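Local coordinates for glucose-6-phosphate isomerase like protein (Thermus thermophilus, PDB 1WIW) that probably isomerises phosphosugars, glucose 6-phosphate to fructose 6-phosphate and perhaps mannose 6-phosphate, at residues B[36-41]-B[60-65]; B[65-70]-B[89-94]. All coordinates share one frame; numbering follows the deposited sequence.

Both contacts belong to one parallel sheet in the N-terminal sugar isomerase (SIS) region, and strand 64-70 is their common member. Contact 1 joins the start of that strand to strand 39-45 along one edge; contact 2 joins the rest of it to strand 90-95 along the other, with Leu-65 serving both. Their centres lie about 10 Å apart. The backbone also connects them directly: Ala-40 O is 2.7 Å from Phe-66 N, and Gly-63 O is 2.6 Å from Arg-90 N, both probable hydrogen bonds. Contact 1 sits at the N-terminal ends of the strands, partly buried, its centre about 25 Å from the chain centre; contact 2 is buried, its centre about 20 Å from the chain centre.

Contact 1. Residues B[36-41]-B[60-65]; sequences PGPHAA and GEEGTL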
# COMPACT_ATOMS: atom_id res chain seq x y z
N PRO B 36 -24.75 -4.96 -20.63
CA PRO B 36 -25.12 -6.34 -20.30
C PRO B 36 -24.21 -6.95 -19.25
O PRO B 36 -22.99 -6.90 -19.36
CB PRO B 36 -25.00 -7.05 -21.65
CG PRO B 36 -23.86 -6.32 -22.29
CD PRO B 36 -24.20 -4.88 -21.99
N GLY B 37 -24.82 -7.53 -18.22
CA GLY B 37 -24.05 -8.16 -17.16
C GLY B 37 -23.62 -9.54 -17.62
O GLY B 37 -24.04 -9.98 -18.70
N PRO B 38 -22.79 -10.26 -16.85
CA PRO B 38 -22.23 -9.82 -15.57
C PRO B 38 -21.26 -8.65 -15.75
O PRO B 38 -20.80 -8.39 -16.86
CB PRO B 38 -21.55 -11.08 -15.05
CG PRO B 38 -21.07 -11.72 -16.30
CD PRO B 38 -22.26 -11.58 -17.22
N HIS B 39 -20.95 -7.96 -14.66
CA HIS B 39 -20.07 -6.81 -14.71
C HIS B 39 -18.70 -7.05 -14.07
O HIS B 39 -18.58 -7.75 -13.07
CB HIS B 39 -20.73 -5.62 -14.01
CG HIS B 39 -22.10 -5.31 -14.52
ND1 HIS B 39 -22.35 -4.96 -15.83
CD2 HIS B 39 -23.30 -5.31 -13.89
CE1 HIS B 39 -23.64 -4.74 -15.99
NE2 HIS B 39 -24.25 -4.95 -14.83
N ALA B 40 -17.68 -6.44 -14.65
CA ALA B 40 -16.32 -6.55 -14.13
C ALA B 40 -15.62 -5.21 -14.36
O ALA B 40 -15.97 -4.46 -15.27
CB ALA B 40 -15.58 -7.68 -14.84
N ALA B 41 -14.64 -4.91 -13.52
CA ALA B 41 -13.89 -3.67 -13.66
C ALA B 41 -12.43 -3.84 -13.25
O ALA B 41 -12.12 -4.53 -12.28
CB ALA B 41 -14.54 -2.57 -12.84
N GLY B 60 -13.59 -10.73 -16.53
CA GLY B 60 -14.78 -11.46 -16.93
C GLY B 60 -14.66 -12.08 -18.30
O GLY B 60 -13.98 -11.55 -19.18
N GLU B 61 -15.33 -13.22 -18.49
CA GLU B 61 -15.30 -13.92 -19.77
C GLU B 61 -16.54 -13.58 -20.59
O GLU B 61 -16.56 -13.79 -21.80
CB GLU B 61 -15.25 -15.43 -19.54
CG GLU B 61 -14.01 -15.91 -18.79
CD GLU B 61 -12.73 -15.58 -19.53
OE1 GLU B 61 -12.62 -15.94 -20.72
OE2 GLU B 61 -11.83 -14.97 -18.91
N GLU B 62 -17.55 -13.04 -19.92
CA GLU B 62 -18.81 -12.68 -20.58
C GLU B 62 -19.35 -11.36 -20.04
O GLU B 62 -18.94 -10.89 -18.97
CB GLU B 62 -19.85 -13.78 -20.36
CG GLU B 62 -20.14 -14.04 -18.89
CD GLU B 62 -21.33 -14.96 -18.67
OE1 GLU B 62 -21.67 -15.23 -17.49
OE2 GLU B 62 -21.94 -15.41 -19.66
N GLY B 63 -20.29 -10.76 -20.77
CA GLY B 63 -20.89 -9.51 -20.33
C GLY B 63 -20.08 -8.27 -20.67
O GLY B 63 -19.69 -8.06 -21.82
N THR B 64 -19.83 -7.44 -19.66
CA THR B 64 -19.08 -6.21 -19.86
C THR B 64 -17.91 -6.09 -18.90
O THR B 64 -18.02 -6.39 -17.71
CB THR B 64 -19.97 -4.96 -19.66
OG1 THR B 64 -21.09 -5.02 -20.55
CG2 THR B 64 -19.18 -3.70 -19.94
N LEU B 65 -16.78 -5.65 -19.44
CA LEU B 65 -15.57 -5.45 -18.65
C LEU B 65 -15.26 -3.96 -18.73
O LEU B 65 -14.96 -3.44 -19.80
CB LEU B 65 -14.41 -6.28 -19.22
CG LEU B 65 -13.02 -6.19 -18.58
CD1 LEU B 65 -12.36 -4.87 -18.94
CD2 LEU B 65 -13.12 -6.35 -17.06
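Three hydrogen bonds tie Pro-36, Pro-38 and Ala-40 to Thr-64. Thr-64 N gives a straight one to Pro-38 O (3.1 Å, 173° at the hydrogen), while Ala-40 N reaches Thr-64 O at a bent, weak angle. The third comes from the side chain: with OG1 beside its own backbone N (chi1 -57°), Thr-64 turns its hydroxyl onto Pro-36 O at 2.9 Å, and so grips the loop ahead of the strand. That hydroxyl also lies close to the Pro-36 ring, OG1 3.4 Å from CD.

Apolar contacts flank these bonds. The Pro-38 ring, which follows a cis peptide, is crossed at about a right angle by the Glu-62 side chain, CG to CG 3.6 Å. On the sheet face opposite the His-39 and Thr-64 side chains, Leu-65 CD2 rests on Ala-40 CB, also at 3.6 Å.

Gly-63 has backbone angles that call for glycine, and a side chain there would run into Gly-37 and Pro-38 O. The parallel bridges His-39 with Thr-64 and Ala-40 with Leu-65 pair the beginnings of the two strands of the beta-alpha-beta unit of strand 39-45, helix 48-54 and strand 64-70, an element of the SIS-type alpha/beta fold.

Contact 2. Residues B[65-70]-B[89-94]; sequences LFLLEG and ARVVRV
Glu-69 and Arg-93 form a side-on, two-pronged salt bridge across neighbouring parallel strands. Arg-93 NE meets Glu-69 OE1 at 2.8 Å, on the syn side but 33° out of the carboxylate plane, and NH2 of Arg-93 meets the syn lone pair of Glu-69 OE2 at 3.0 Å, within the guanidinium plane. The Arg-93 chain folds at chi3 (59°), which turns the NE/NH2 edge of the guanidinium toward the carboxylate at the end of the extended Glu-69 chain; the two planes stay 31° apart.

Beneath this pair runs a regular parallel ladder: Leu-65 N to Arg-90 O, Val-92 N to Leu-65 O, Leu-67 N to Val-92 O and Val-94 N to Leu-67 O. It frays at Glu-69 N, whose bond to Val-94 O is weak as the strand kinks through inverse gamma turns.

On the face opposite the salt bridge, Phe-66 CD1 lies 3.8 Å from Val-92 CB and Leu-68 CD2 3.9 Å from Val-94 CB, each pair side by side; Leu-118 of helix 110-121 packs on both Phe-66 and Leu-68.

With an alanine in place of Arg-93, the carboxylate of the buried Glu-69 would probably lose its countercharge and be freer to turn. The pairing thus probably offsets the cost of burying Glu-69's charge.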
# COMPACT_ATOMS: atom_id res chain seq x y z
N LEU B 65 -16.78 -5.65 -19.44
CA LEU B 65 -15.57 -5.45 -18.65
C LEU B 65 -15.26 -3.96 -18.73
O LEU B 65 -14.96 -3.44 -19.80
CB LEU B 65 -14.41 -6.28 -19.22
CG LEU B 65 -13.02 -6.19 -18.58
CD1 LEU B 65 -12.36 -4.87 -18.94
CD2 LEU B 65 -13.12 -6.35 -17.06
N PHE B 66 -15.36 -3.28 -17.60
CA PHE B 66 -15.07 -1.85 -17.55
C PHE B 66 -13.58 -1.65 -17.27
O PHE B 66 -13.08 -2.02 -16.21
CB PHE B 66 -15.90 -1.17 -16.47
CG PHE B 66 -17.37 -1.14 -16.78
CD1 PHE B 66 -17.86 -0.34 -17.81
CD2 PHE B 66 -18.26 -1.93 -16.06
CE1 PHE B 66 -19.22 -0.32 -18.11
CE2 PHE B 66 -19.62 -1.92 -16.36
CZ PHE B 66 -20.10 -1.11 -17.39
N LEU B 67 -12.89 -1.07 -18.24
CA LEU B 67 -11.46 -0.81 -18.13
C LEU B 67 -11.31 0.66 -17.76
O LEU B 67 -11.43 1.53 -18.62
CB LEU B 67 -10.79 -1.10 -19.47
CG LEU B 67 -9.38 -1.69 -19.50
CD1 LEU B 67 -9.33 -2.94 -18.62
CD2 LEU B 67 -9.02 -2.04 -20.94
N LEU B 68 -11.05 0.94 -16.48
CA LEU B 68 -10.92 2.32 -16.02
C LEU B 68 -9.48 2.82 -16.20
O LEU B 68 -8.66 2.72 -15.29
CB LEU B 68 -11.34 2.41 -14.54
CG LEU B 68 -12.65 1.69 -14.21
CD1 LEU B 68 -13.05 1.96 -12.76
CD2 LEU B 68 -13.75 2.15 -15.15
N GLU B 69 -9.21 3.36 -17.38
CA GLU B 69 -7.88 3.85 -17.73
C GLU B 69 -7.60 5.24 -17.17
O GLU B 69 -7.63 6.23 -17.91
CB GLU B 69 -7.72 3.85 -19.25
CG GLU B 69 -8.06 2.51 -19.87
CD GLU B 69 -7.89 2.50 -21.38
OE1 GLU B 69 -8.20 1.45 -21.99
OE2 GLU B 69 -7.45 3.52 -21.95
N GLY B 70 -7.31 5.29 -15.87
CA GLY B 70 -7.04 6.55 -15.21
C GLY B 70 -5.59 6.98 -15.20
O GLY B 70 -5.20 7.83 -14.40
N ALA B 89 -16.46 -11.13 -23.38
CA ALA B 89 -16.81 -9.94 -22.63
C ALA B 89 -16.61 -8.67 -23.46
O ALA B 89 -15.60 -8.52 -24.15
CB ALA B 89 -15.98 -9.86 -21.35
N ARG B 90 -17.58 -7.77 -23.39
CA ARG B 90 -17.50 -6.51 -24.11
C ARG B 90 -16.63 -5.56 -23.29
O ARG B 90 -16.83 -5.40 -22.09
CB ARG B 90 -18.89 -5.89 -24.27
CG ARG B 90 -18.87 -4.49 -24.85
CD ARG B 90 -20.23 -3.83 -24.75
NE ARG B 90 -20.17 -2.42 -25.15
CZ ARG B 90 -21.19 -1.58 -25.07
NH1 ARG B 90 -22.36 -1.99 -24.61
NH2 ARG B 90 -21.04 -0.32 -25.46
N VAL B 91 -15.65 -4.94 -23.94
CA VAL B 91 -14.76 -4.02 -23.26
C VAL B 91 -15.21 -2.57 -23.39
O VAL B 91 -15.43 -2.08 -24.50
CB VAL B 91 -13.32 -4.13 -23.80
CG1 VAL B 91 -12.40 -3.17 -23.07
CG2 VAL B 91 -12.82 -5.56 -23.65
N VAL B 92 -15.34 -1.89 -22.26
CA VAL B 92 -15.74 -0.49 -22.24
C VAL B 92 -14.63 0.31 -21.57
O VAL B 92 -14.41 0.20 -20.36
CB VAL B 92 -17.05 -0.28 -21.48
CG1 VAL B 92 -17.37 1.21 -21.41
CG2 VAL B 92 -18.19 -1.01 -22.17
N ARG B 93 -13.93 1.11 -22.37
CA ARG B 93 -12.83 1.93 -21.89
C ARG B 93 -13.31 3.27 -21.35
O ARG B 93 -13.96 4.05 -22.06
CB ARG B 93 -11.84 2.18 -23.03
CG ARG B 93 -11.22 0.92 -23.62
CD ARG B 93 -10.38 1.28 -24.83
NE ARG B 93 -9.30 2.21 -24.49
CZ ARG B 93 -8.65 2.96 -25.37
NH1 ARG B 93 -8.96 2.90 -26.66
NH2 ARG B 93 -7.69 3.77 -24.96
N VAL B 94 -12.98 3.53 -20.09
CA VAL B 94 -13.36 4.77 -19.42
C VAL B 94 -12.08 5.44 -18.92
O VAL B 94 -11.36 4.87 -18.10
CB VAL B 94 -14.27 4.47 -18.21
CG1 VAL B 94 -14.74 5.76 -17.59
CG2 VAL B 94 -15.46 3.64 -18.65